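Local structure of 2-hydroxyethylphosphonate dioxygenase (Streptomyces viridochromogenes, 4YAR) at residues P123-G128 and P181-L186; A133-L138 and A192-Y197; D142-W147 and Q154-L159; D172-P177 and D298-T303. The protein uses non-heme iron and O2 to convert 2-hydroxyethylphosphonate to hydroxymethylphosphonate and formate during biosynthesis of the antibiotic phosphinothricin tripeptide. The protein carries 1 engineered substitution. One frame throughout, in Å; residues are numbered along the deposited sequence.

Contact 1. Residues P123-G128 and P181-L186; sequences PALNNG and PHSYSL. With CD (cadmium ion), chain B.
Pro181 packs its CB against the backbone O of Asn126, at the turn that leads to the metal site of this cupin-type fold. The turn is an Asx turn: Asn126 OD1 accepts from Gly128 N. His182 comes next and binds the same asparagine twice. Its N donates to Asn126 OD1 (2.9 Å), and its O accepts from Asn126 N in a nearly straight bond (3.2 Å, 169°). His182 N and Gly128 N reach Asn126 OD1 from opposite faces of the amide plane, which fixes the rotation of the amide. The amide plane stands at 87° to the His182 ring, with ND2 over one ring face. His182 NE2 binds the cadmium ion (2.4 Å), with His129 as the second histidine; both histidines are iron ligands of the enzyme. His182 ND1 is held by Cys180 O. Asn126 and His182 are also substrate-binding residues. Ser183 begins the strand, and its CB lies against Ala124 O. Ser183 OG donates to Pro123 O over 2.8 Å, from above the carbonyl plane. Leu125 CD2 packs beside the Ser183 hydroxyl. Pro123 CB touches Tyr184 O, and Pro123 CG meets Ser185 OG (3.7 Å).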
# COMPACT_ATOMS: atom_id res chain seq x y z
N PRO A 123 22.74 9.27 -15.38
CA PRO A 123 22.49 8.02 -14.73
C PRO A 123 21.57 7.10 -15.57
O PRO A 123 20.45 7.45 -15.88
CB PRO A 123 21.77 8.42 -13.41
CG PRO A 123 21.12 9.73 -13.71
CD PRO A 123 22.03 10.39 -14.75
N ALA A 124 22.05 5.90 -15.87
CA ALA A 124 21.35 5.00 -16.76
C ALA A 124 20.05 4.61 -16.07
O ALA A 124 20.03 4.46 -14.85
CB ALA A 124 22.23 3.77 -17.07
N LEU A 125 18.99 4.52 -16.85
CA LEU A 125 17.66 4.22 -16.28
C LEU A 125 17.47 2.77 -15.87
O LEU A 125 18.10 1.87 -16.42
CB LEU A 125 16.58 4.59 -17.31
CG LEU A 125 16.42 6.08 -17.60
CD1 LEU A 125 15.61 6.21 -18.88
CD2 LEU A 125 15.72 6.84 -16.49
N ASN A 126 16.61 2.52 -14.86
CA ASN A 126 16.12 1.16 -14.64
C ASN A 126 14.93 0.86 -15.55
O ASN A 126 14.54 1.69 -16.38
CB ASN A 126 15.79 0.94 -13.15
CG ASN A 126 14.58 1.73 -12.68
OD1 ASN A 126 13.78 2.21 -13.47
ND2 ASN A 126 14.45 1.85 -11.33
N ASN A 127 14.32 -0.31 -15.37
CA ASN A 127 13.13 -0.71 -16.16
C ASN A 127 11.78 -0.19 -15.66
O ASN A 127 10.78 -0.26 -16.38
CB ASN A 127 13.04 -2.24 -16.20
CG ASN A 127 14.28 -2.90 -16.79
OD1 ASN A 127 14.70 -3.98 -16.33
ND2 ASN A 127 14.88 -2.25 -17.80
N GLY A 128 11.69 0.30 -14.43
CA GLY A 128 10.35 0.67 -13.88
C GLY A 128 9.72 -0.54 -13.20
O GLY A 128 10.16 -1.65 -13.40
N PRO A 181 10.25 4.44 -15.64
CA PRO A 181 11.67 4.13 -15.37
C PRO A 181 12.32 5.31 -14.68
O PRO A 181 11.97 6.46 -14.98
CB PRO A 181 12.26 3.97 -16.76
CG PRO A 181 11.11 3.58 -17.62
CD PRO A 181 9.97 4.38 -17.08
N HIS A 182 13.26 5.05 -13.78
CA HIS A 182 13.83 6.14 -12.99
C HIS A 182 15.26 5.84 -12.63
O HIS A 182 15.70 4.65 -12.63
CB HIS A 182 12.98 6.43 -11.73
CG HIS A 182 12.54 5.21 -11.02
ND1 HIS A 182 11.60 4.35 -11.55
CD2 HIS A 182 12.89 4.69 -9.82
CE1 HIS A 182 11.38 3.36 -10.69
NE2 HIS A 182 12.17 3.55 -9.64
N SER A 183 16.03 6.89 -12.37
CA SER A 183 17.36 6.72 -11.79
C SER A 183 17.81 8.00 -11.21
O SER A 183 17.16 9.05 -11.39
CB SER A 183 18.40 6.25 -12.84
OG SER A 183 18.41 7.17 -13.94
N TYR A 184 18.96 7.98 -10.53
CA TYR A 184 19.44 9.16 -9.82
C TYR A 184 20.95 9.29 -9.93
O TYR A 184 21.61 8.27 -9.94
CB TYR A 184 19.08 9.02 -8.31
CG TYR A 184 17.60 8.79 -8.09
CD1 TYR A 184 16.70 9.85 -8.07
CD2 TYR A 184 17.10 7.54 -7.92
CE1 TYR A 184 15.33 9.64 -7.90
CE2 TYR A 184 15.74 7.30 -7.74
CZ TYR A 184 14.86 8.35 -7.73
OH TYR A 184 13.53 8.09 -7.54
N SER A 185 21.47 10.54 -9.95
CA SER A 185 22.86 10.79 -9.78
C SER A 185 23.06 11.90 -8.80
O SER A 185 22.09 12.61 -8.51
CB SER A 185 23.51 11.20 -11.10
OG SER A 185 22.86 12.30 -11.68
N LEU A 186 24.30 12.13 -8.38
CA LEU A 186 24.59 13.26 -7.54
C LEU A 186 24.52 14.55 -8.35
O LEU A 186 24.90 14.59 -9.50
CB LEU A 186 25.98 13.11 -6.92
CG LEU A 186 26.15 11.91 -6.05
CD1 LEU A 186 27.62 11.81 -5.60
CD2 LEU A 186 25.25 12.02 -4.80
CD CD B . 12.14 2.10 -7.73
O HOH W 1 12.13 1.18 -5.74
O HOH W 2 13.83 3.53 -6.59
O HOH W 3 10.52 3.05 -6.31
O HOH W 4 13.63 0.46 -8.57

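Contact 2. Residues A133-L138 and A192-Y197; sequences AITVNL and ARIVSY
Val136 and Val195 lie side by side and point the same way, with Val136 CG1 4.0 Å from Val195 CB. Val136 CG1 sits between its own backbone N and carbonyl carbon (chi1 59°), which brings this methyl to the neighbouring strand. Val195 turns CG2 toward Leu138, and CD1 of Leu138 meets it at 3.9 Å. The same Leu138 CD1 lies over one face of the Arg193 guanidinium. That guanidinium is also held by a salt bridge to Asp383. Ile134 and Tyr197 lie on the same face of the sheet as Val136 and Val195. Tyr197 CG is anti to the backbone N (chi1 -175°), and the ring leads away from Ile134 to stack on Phe405, its OH bonded to Ser407. These are neighbouring antiparallel strands in one sheet of the cupin-type barrel. Ile134 with Tyr197 and Val136 with Val195 are hydrogen-bonded pairs; Val136 N donates to Val195 O at 3.0 Å (168°). Thr135 with Ser196 and Asn137 with Ile194 are non-hydrogen-bonded pairs, with side chains on the other face. There Thr135 CG2 touches Ile194 CD1 (3.9 Å), while Thr135 OG1 faces Ser196 OG at 4.0 Å. Ser196 is a substrate-binding residue, and a bound cadmium ion is about 4 Å from its side chain at the nearest atoms. Asn137 OD1 comes within 3.1 Å of Arg193 O, but both are acceptors. The amide is held elsewhere: OD1 takes Gly139 N, and ND2 donates to Leu159 O and Gly141 O.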
# COMPACT_ATOMS: atom_id res chain seq x y z
N ALA A 133 5.81 4.59 -5.64
CA ALA A 133 6.69 4.80 -4.47
C ALA A 133 6.74 6.27 -4.05
O ALA A 133 6.63 7.16 -4.87
CB ALA A 133 8.09 4.32 -4.78
N ILE A 134 6.96 6.50 -2.74
CA ILE A 134 7.37 7.82 -2.27
C ILE A 134 8.90 7.73 -2.21
O ILE A 134 9.46 6.74 -1.73
CB ILE A 134 6.76 8.20 -0.86
CG1 ILE A 134 5.25 8.54 -0.91
CG2 ILE A 134 7.48 9.39 -0.22
CD1 ILE A 134 4.54 8.61 0.46
N THR A 135 9.57 8.77 -2.71
CA THR A 135 11.00 8.91 -2.69
C THR A 135 11.34 10.23 -2.04
O THR A 135 10.74 11.29 -2.32
CB THR A 135 11.65 8.87 -4.10
OG1 THR A 135 11.22 7.68 -4.79
CG2 THR A 135 13.17 8.90 -3.97
N VAL A 136 12.22 10.11 -1.08
CA VAL A 136 12.67 11.28 -0.30
C VAL A 136 14.19 11.32 -0.26
O VAL A 136 14.85 10.30 -0.03
CB VAL A 136 12.03 11.32 1.09
CG1 VAL A 136 12.33 10.10 1.91
CG2 VAL A 136 12.34 12.63 1.83
N ASN A 137 14.72 12.52 -0.42
CA ASN A 137 16.16 12.75 -0.30
C ASN A 137 16.55 12.91 1.17
O ASN A 137 16.11 13.81 1.88
CB ASN A 137 16.63 13.93 -1.12
CG ASN A 137 18.17 14.06 -1.20
OD1 ASN A 137 18.96 13.27 -0.61
ND2 ASN A 137 18.62 15.05 -1.98
N LEU A 138 17.38 12.02 1.65
CA LEU A 138 17.90 12.13 3.04
C LEU A 138 19.10 13.12 3.15
O LEU A 138 19.52 13.55 4.25
CB LEU A 138 18.40 10.75 3.51
CG LEU A 138 17.40 9.61 3.74
CD1 LEU A 138 17.94 8.26 4.22
CD2 LEU A 138 16.23 10.11 4.57
N ALA A 192 24.99 11.73 -1.11
CA ALA A 192 23.52 11.63 -0.77
C ALA A 192 22.98 10.23 -0.69
O ALA A 192 23.48 9.26 -1.37
CB ALA A 192 22.67 12.42 -1.75
N ARG A 193 21.94 10.11 0.16
CA ARG A 193 21.11 8.91 0.25
C ARG A 193 19.66 9.23 0.07
O ARG A 193 19.26 10.35 0.33
CB ARG A 193 21.28 8.21 1.62
CG ARG A 193 22.72 7.82 1.94
CD ARG A 193 22.73 6.94 3.18
NE ARG A 193 22.23 7.71 4.33
CZ ARG A 193 21.92 7.16 5.49
NH1 ARG A 193 22.15 5.87 5.70
NH2 ARG A 193 21.49 7.93 6.46
N ILE A 194 18.91 8.25 -0.44
CA ILE A 194 17.43 8.38 -0.55
C ILE A 194 16.74 7.22 0.16
O ILE A 194 17.35 6.15 0.37
CB ILE A 194 16.88 8.48 -1.99
CG1 ILE A 194 17.06 7.15 -2.71
CG2 ILE A 194 17.51 9.61 -2.80
CD1 ILE A 194 16.63 7.13 -4.11
N VAL A 195 15.49 7.43 0.59
CA VAL A 195 14.60 6.30 0.83
C VAL A 195 13.63 6.18 -0.28
O VAL A 195 13.03 7.21 -0.68
CB VAL A 195 13.72 6.40 2.10
CG1 VAL A 195 12.75 5.21 2.17
CG2 VAL A 195 14.50 6.62 3.33
N SER A 196 13.45 4.95 -0.79
CA SER A 196 12.43 4.67 -1.77
C SER A 196 11.47 3.70 -1.09
O SER A 196 11.87 2.59 -0.71
CB SER A 196 12.98 4.09 -3.05
OG SER A 196 11.93 3.82 -3.99
N TYR A 197 10.24 4.16 -0.91
CA TYR A 197 9.20 3.44 -0.20
C TYR A 197 8.02 3.10 -1.14
O TYR A 197 7.28 4.00 -1.55
CB TYR A 197 8.64 4.29 0.94
CG TYR A 197 7.63 3.53 1.79
CD1 TYR A 197 8.04 2.59 2.71
CD2 TYR A 197 6.27 3.75 1.65
CE1 TYR A 197 7.15 1.87 3.46
CE2 TYR A 197 5.33 3.06 2.40
CZ TYR A 197 5.77 2.11 3.33
OH TYR A 197 4.83 1.43 4.05

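Contact 3. Residues D142-W147 and Q154-L159; sequences DINGRW and QTWRVL. With CD (cadmium ion), chain H.
The Trp156 ring carries Asn144 on one face and Arg146 at its edge. Asn144 CB makes a CH-pi contact, 3.8 Å from the centroid of the Trp156 six-membered ring and 25° off its normal. The amide of Asn144 continues over the same ring, with the two planes only 21° apart. Trp156 CG is anti to its backbone N (chi1 177°), which lays the indole across the neighbouring strand. Arg146 CB meets the ring edge at CE3 of Trp156 (3.8 Å). The extended arginine runs on to Pro123 O, Gly148 O and Glu149 O. On the other side of the sheet, the Trp147 ring has the Gly145 backbone over one face. Arg157 CB lies at the Trp147 edge, nearest CZ3 (3.8 Å), and Leu159 CD1 also comes to the edge, near the ring plane. Trp147 NE1 is bonded to Tyr174 OH. Farther along, Ile143 CG1 packs on Leu159 CB (3.7 Å). The backbones pair closely: Gly145 N donates to Arg157 O over 2.7 Å, and Trp147 N to Thr155 O over 2.9 Å. At the far end Asp142 grips a cadmium ion with both carboxylate oxygens, and His160 and His163 complete the protein ligands. Asp142 CB leans on Val158 CG1. The arrangement is an antiparallel beta hairpin, strands 143-146 and 156-159, joined by a loop. Its Trp147 lies near the iron-site residue His182.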
# COMPACT_ATOMS: atom_id res chain seq x y z
N ASP A 142 22.27 17.37 -2.76
CA ASP A 142 21.25 17.40 -3.84
C ASP A 142 21.53 16.26 -4.81
O ASP A 142 22.71 15.90 -5.04
CB ASP A 142 21.31 18.71 -4.60
CG ASP A 142 20.95 19.96 -3.79
OD1 ASP A 142 20.35 19.99 -2.69
OD2 ASP A 142 21.32 21.03 -4.30
N ILE A 143 20.47 15.68 -5.36
CA ILE A 143 20.59 14.67 -6.40
C ILE A 143 19.77 15.05 -7.60
O ILE A 143 18.86 15.88 -7.51
CB ILE A 143 20.18 13.30 -5.91
CG1 ILE A 143 18.69 13.32 -5.58
CG2 ILE A 143 21.02 12.93 -4.70
CD1 ILE A 143 18.09 12.02 -5.07
N ASN A 144 20.18 14.50 -8.72
CA ASN A 144 19.35 14.60 -9.92
C ASN A 144 18.43 13.42 -9.98
O ASN A 144 18.88 12.28 -9.85
CB ASN A 144 20.21 14.54 -11.18
CG ASN A 144 21.22 15.69 -11.32
OD1 ASN A 144 22.40 15.45 -11.41
ND2 ASN A 144 20.75 16.89 -11.36
N GLY A 145 17.15 13.69 -10.28
CA GLY A 145 16.20 12.69 -10.65
C GLY A 145 16.00 12.65 -12.15
O GLY A 145 15.90 13.71 -12.79
N ARG A 146 16.00 11.44 -12.69
CA ARG A 146 15.76 11.18 -14.14
C ARG A 146 14.57 10.26 -14.35
O ARG A 146 14.51 9.16 -13.74
CB ARG A 146 17.00 10.58 -14.81
CG ARG A 146 16.97 10.53 -16.33
CD ARG A 146 18.18 9.80 -16.89
NE ARG A 146 18.09 9.65 -18.35
CZ ARG A 146 18.94 8.96 -19.08
NH1 ARG A 146 19.96 8.31 -18.51
NH2 ARG A 146 18.76 8.92 -20.41
N TRP A 147 13.64 10.68 -15.23
CA TRP A 147 12.39 9.93 -15.53
C TRP A 147 12.11 9.71 -17.02
O TRP A 147 10.97 9.43 -17.37
CB TRP A 147 11.14 10.64 -14.93
CG TRP A 147 11.33 10.77 -13.53
CD1 TRP A 147 11.32 9.75 -12.59
CD2 TRP A 147 11.84 11.92 -12.85
NE1 TRP A 147 11.73 10.23 -11.37
CE2 TRP A 147 12.08 11.55 -11.51
CE3 TRP A 147 12.12 13.23 -13.24
CZ2 TRP A 147 12.54 12.46 -10.55
CZ3 TRP A 147 12.54 14.12 -12.29
CH2 TRP A 147 12.75 13.74 -10.96
N GLN A 154 10.84 18.15 -17.92
CA GLN A 154 9.84 17.22 -17.45
C GLN A 154 10.47 15.89 -17.08
O GLN A 154 9.84 15.07 -16.44
CB GLN A 154 8.77 16.95 -18.52
CG GLN A 154 7.93 18.17 -18.88
CD GLN A 154 8.74 19.21 -19.64
OE1 GLN A 154 9.50 18.89 -20.57
NE2 GLN A 154 8.60 20.46 -19.24
N THR A 155 11.71 15.66 -17.49
CA THR A 155 12.32 14.34 -17.23
C THR A 155 13.59 14.36 -16.38
O THR A 155 14.25 13.34 -16.23
CB THR A 155 12.64 13.68 -18.58
OG1 THR A 155 13.56 14.50 -19.30
CG2 THR A 155 11.33 13.50 -19.40
N TRP A 156 13.96 15.51 -15.83
CA TRP A 156 15.27 15.68 -15.19
C TRP A 156 15.05 16.84 -14.26
O TRP A 156 14.70 17.95 -14.69
CB TRP A 156 16.32 16.00 -16.26
CG TRP A 156 17.71 16.29 -15.83
CD1 TRP A 156 18.33 17.47 -15.88
CD2 TRP A 156 18.68 15.34 -15.42
NE1 TRP A 156 19.60 17.36 -15.51
CE2 TRP A 156 19.87 16.05 -15.22
CE3 TRP A 156 18.66 13.98 -15.18
CZ2 TRP A 156 21.01 15.47 -14.75
CZ3 TRP A 156 19.82 13.38 -14.75
CH2 TRP A 156 21.00 14.14 -14.55
N ARG A 157 15.14 16.59 -12.94
CA ARG A 157 14.89 17.64 -11.97
C ARG A 157 15.68 17.33 -10.71
O ARG A 157 15.89 16.11 -10.39
CB ARG A 157 13.42 17.73 -11.59
CG ARG A 157 13.11 19.01 -10.82
CD ARG A 157 11.74 19.07 -10.20
NE ARG A 157 10.70 19.06 -11.21
CZ ARG A 157 9.46 19.56 -11.03
NH1 ARG A 157 9.11 20.14 -9.87
NH2 ARG A 157 8.59 19.46 -12.04
N VAL A 158 16.16 18.38 -10.06
CA VAL A 158 16.92 18.23 -8.81
C VAL A 158 15.98 17.98 -7.59
O VAL A 158 15.11 18.82 -7.23
CB VAL A 158 17.84 19.42 -8.55
CG1 VAL A 158 18.51 19.35 -7.17
CG2 VAL A 158 18.91 19.51 -9.60
N LEU A 159 16.22 16.87 -6.92
CA LEU A 159 15.65 16.64 -5.61
C LEU A 159 16.63 17.16 -4.57
O LEU A 159 17.67 16.54 -4.31
CB LEU A 159 15.49 15.15 -5.38
CG LEU A 159 14.26 14.40 -5.74
CD1 LEU A 159 14.56 13.67 -7.05
CD2 LEU A 159 14.03 13.43 -4.61
CD CD H . 20.00 22.31 -2.69
O HOH W 5 18.15 22.80 -0.93

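Contact 4. Residues D172-P177 and D298-T303; sequences DSYVHP and DGVGKT. Engineered in segment 172-177: His176 (natural residue Glu).
Val300 approaches Tyr174 obliquely, at CD2 and CE2 of the ring. The nearest pair is Tyr174 CE2 with Val300 CG1, 3.8 Å apart. Tyr174 CG lies between its backbone N and carbonyl carbon (chi1 78°), and the ring leans toward the C-terminal end of its strand. The phenol end is fixed elsewhere, by Trp147 and by a hydrogen bond of Tyr174 OH to Tyr184 OH. Val300 CG1 also reaches toward Pro177 CD at 4.4 Å, a loose contact. Pro177 CG in turn faces Asp298 O (4.1 Å), in a part of the loop that is poorly ordered.

Thr303 points its side chain at the strand and touches Val175. Its OG1 also sits between backbone N and carbonyl carbon (chi1 57°). In this position it accepts a weak hydrogen bond from Val175 N (3.3 Å, 156°). Thr303 CB packs against Val175 CB at 4.0 Å. A weak bond, Thr303 N to Val300 O (3.3 Å), spans the turn between the two contacting residues.

The engineered His176, a glutamate in the natural protein, starts its side chain away from the loop and takes no part in the contact. The contact packs a loop along strand 173-176, outermost within this chain in a sheet of the cupin-type barrel. The strand holds a substrate-binding position, here occupied by His176.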
# COMPACT_ATOMS: atom_id res chain seq x y z
N ASP A 172 13.53 17.23 -0.36
CA ASP A 172 12.39 17.16 -1.25
C ASP A 172 11.88 15.71 -1.29
O ASP A 172 12.68 14.72 -1.12
CB ASP A 172 12.79 17.58 -2.68
CG ASP A 172 13.07 19.09 -2.88
OD1 ASP A 172 12.80 19.97 -2.04
OD2 ASP A 172 13.68 19.42 -3.94
N SER A 173 10.60 15.56 -1.64
CA SER A 173 10.02 14.25 -1.87
C SER A 173 9.09 14.28 -3.03
O SER A 173 8.60 15.35 -3.38
CB SER A 173 9.29 13.72 -0.61
OG SER A 173 8.30 14.64 -0.19
N TYR A 174 8.85 13.15 -3.63
CA TYR A 174 7.85 13.02 -4.66
C TYR A 174 7.32 11.59 -4.77
O TYR A 174 7.96 10.60 -4.33
CB TYR A 174 8.39 13.49 -6.02
CG TYR A 174 9.28 12.48 -6.72
CD1 TYR A 174 10.55 12.16 -6.26
CD2 TYR A 174 8.83 11.85 -7.89
CE1 TYR A 174 11.33 11.22 -6.91
CE2 TYR A 174 9.61 10.94 -8.56
CZ TYR A 174 10.86 10.63 -8.09
OH TYR A 174 11.58 9.66 -8.78
N VAL A 175 6.21 11.47 -5.50
CA VAL A 175 5.62 10.19 -5.77
C VAL A 175 5.89 9.86 -7.21
O VAL A 175 5.51 10.61 -8.12
CB VAL A 175 4.13 10.15 -5.59
CG1 VAL A 175 3.64 8.75 -6.01
CG2 VAL A 175 3.81 10.44 -4.14
N HIS A 176 6.46 8.67 -7.34
CA HIS A 176 6.87 8.11 -8.58
C HIS A 176 5.65 7.36 -9.11
O HIS A 176 4.95 6.60 -8.38
CB HIS A 176 8.12 7.21 -8.36
CG HIS A 176 8.69 6.65 -9.61
ND1 HIS A 176 9.02 7.43 -10.70
CD2 HIS A 176 8.99 5.38 -9.96
CE1 HIS A 176 9.49 6.66 -11.66
NE2 HIS A 176 9.51 5.41 -11.22
N PRO A 177 5.32 7.63 -10.37
CA PRO A 177 4.19 6.89 -10.85
C PRO A 177 4.56 5.43 -11.18
O PRO A 177 5.71 5.12 -11.42
CB PRO A 177 3.79 7.64 -12.11
CG PRO A 177 5.01 8.36 -12.59
CD PRO A 177 5.89 8.56 -11.39
N ASP A 298 0.96 12.45 -15.77
CA ASP A 298 2.13 11.54 -15.59
C ASP A 298 3.49 12.21 -15.35
O ASP A 298 4.50 11.52 -15.13
CB ASP A 298 2.22 10.47 -16.73
CG ASP A 298 2.96 10.95 -17.98
OD1 ASP A 298 3.02 12.17 -18.23
OD2 ASP A 298 3.48 10.09 -18.73
N GLY A 299 3.53 13.55 -15.37
CA GLY A 299 4.67 14.28 -14.83
C GLY A 299 4.90 13.95 -13.36
O GLY A 299 4.12 13.22 -12.73
N VAL A 300 5.99 14.46 -12.81
CA VAL A 300 6.23 14.36 -11.37
C VAL A 300 5.88 15.71 -10.71
O VAL A 300 5.81 15.80 -9.49
CB VAL A 300 7.67 13.84 -11.04
CG1 VAL A 300 7.90 12.45 -11.66
CG2 VAL A 300 8.75 14.81 -11.52
N GLY A 301 5.62 16.73 -11.53
CA GLY A 301 5.22 18.06 -11.07
C GLY A 301 4.05 18.12 -10.09
O GLY A 301 4.12 18.88 -9.12
N LYS A 302 3.00 17.33 -10.29
CA LYS A 302 1.81 17.44 -9.46
C LYS A 302 2.10 16.99 -8.06
O LYS A 302 1.59 17.56 -7.14
CB LYS A 302 0.59 16.65 -10.02
CG LYS A 302 -0.82 17.14 -9.61
CD LYS A 302 -1.86 16.00 -9.79
CE LYS A 302 -3.37 16.35 -9.70
NZ LYS A 302 -4.34 15.27 -10.19
N THR A 303 2.90 15.94 -7.85
CA THR A 303 3.01 15.47 -6.46
C THR A 303 4.25 16.04 -5.77
O THR A 303 4.40 15.99 -4.50
CB THR A 303 3.11 13.95 -6.40
OG1 THR A 303 4.25 13.55 -7.17
CG2 THR A 303 1.92 13.34 -6.97

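In the fold
All four contacts lie on the same side of the chain's centre, 10 to 15 Å apart between centres. Contacts 2 and 4 share the six-stranded sheet, where strand 133-140 lies between strands 192-198 and 173-176. Contacts 1 and 3 share the three-stranded sheet, with strand 143-146 between 183-186 and 156-159. Tyr174 bridges the two sheets. Along the chain, segment 123-128 comes first. Strand 133-140, hairpin 143-159 and strand 173-176 follow, then 181-186 and 192-197. Loop 298-303 joins from much later. Together the contacts place His182, Asn126, Ser196 and position 176 around one metal and substrate site.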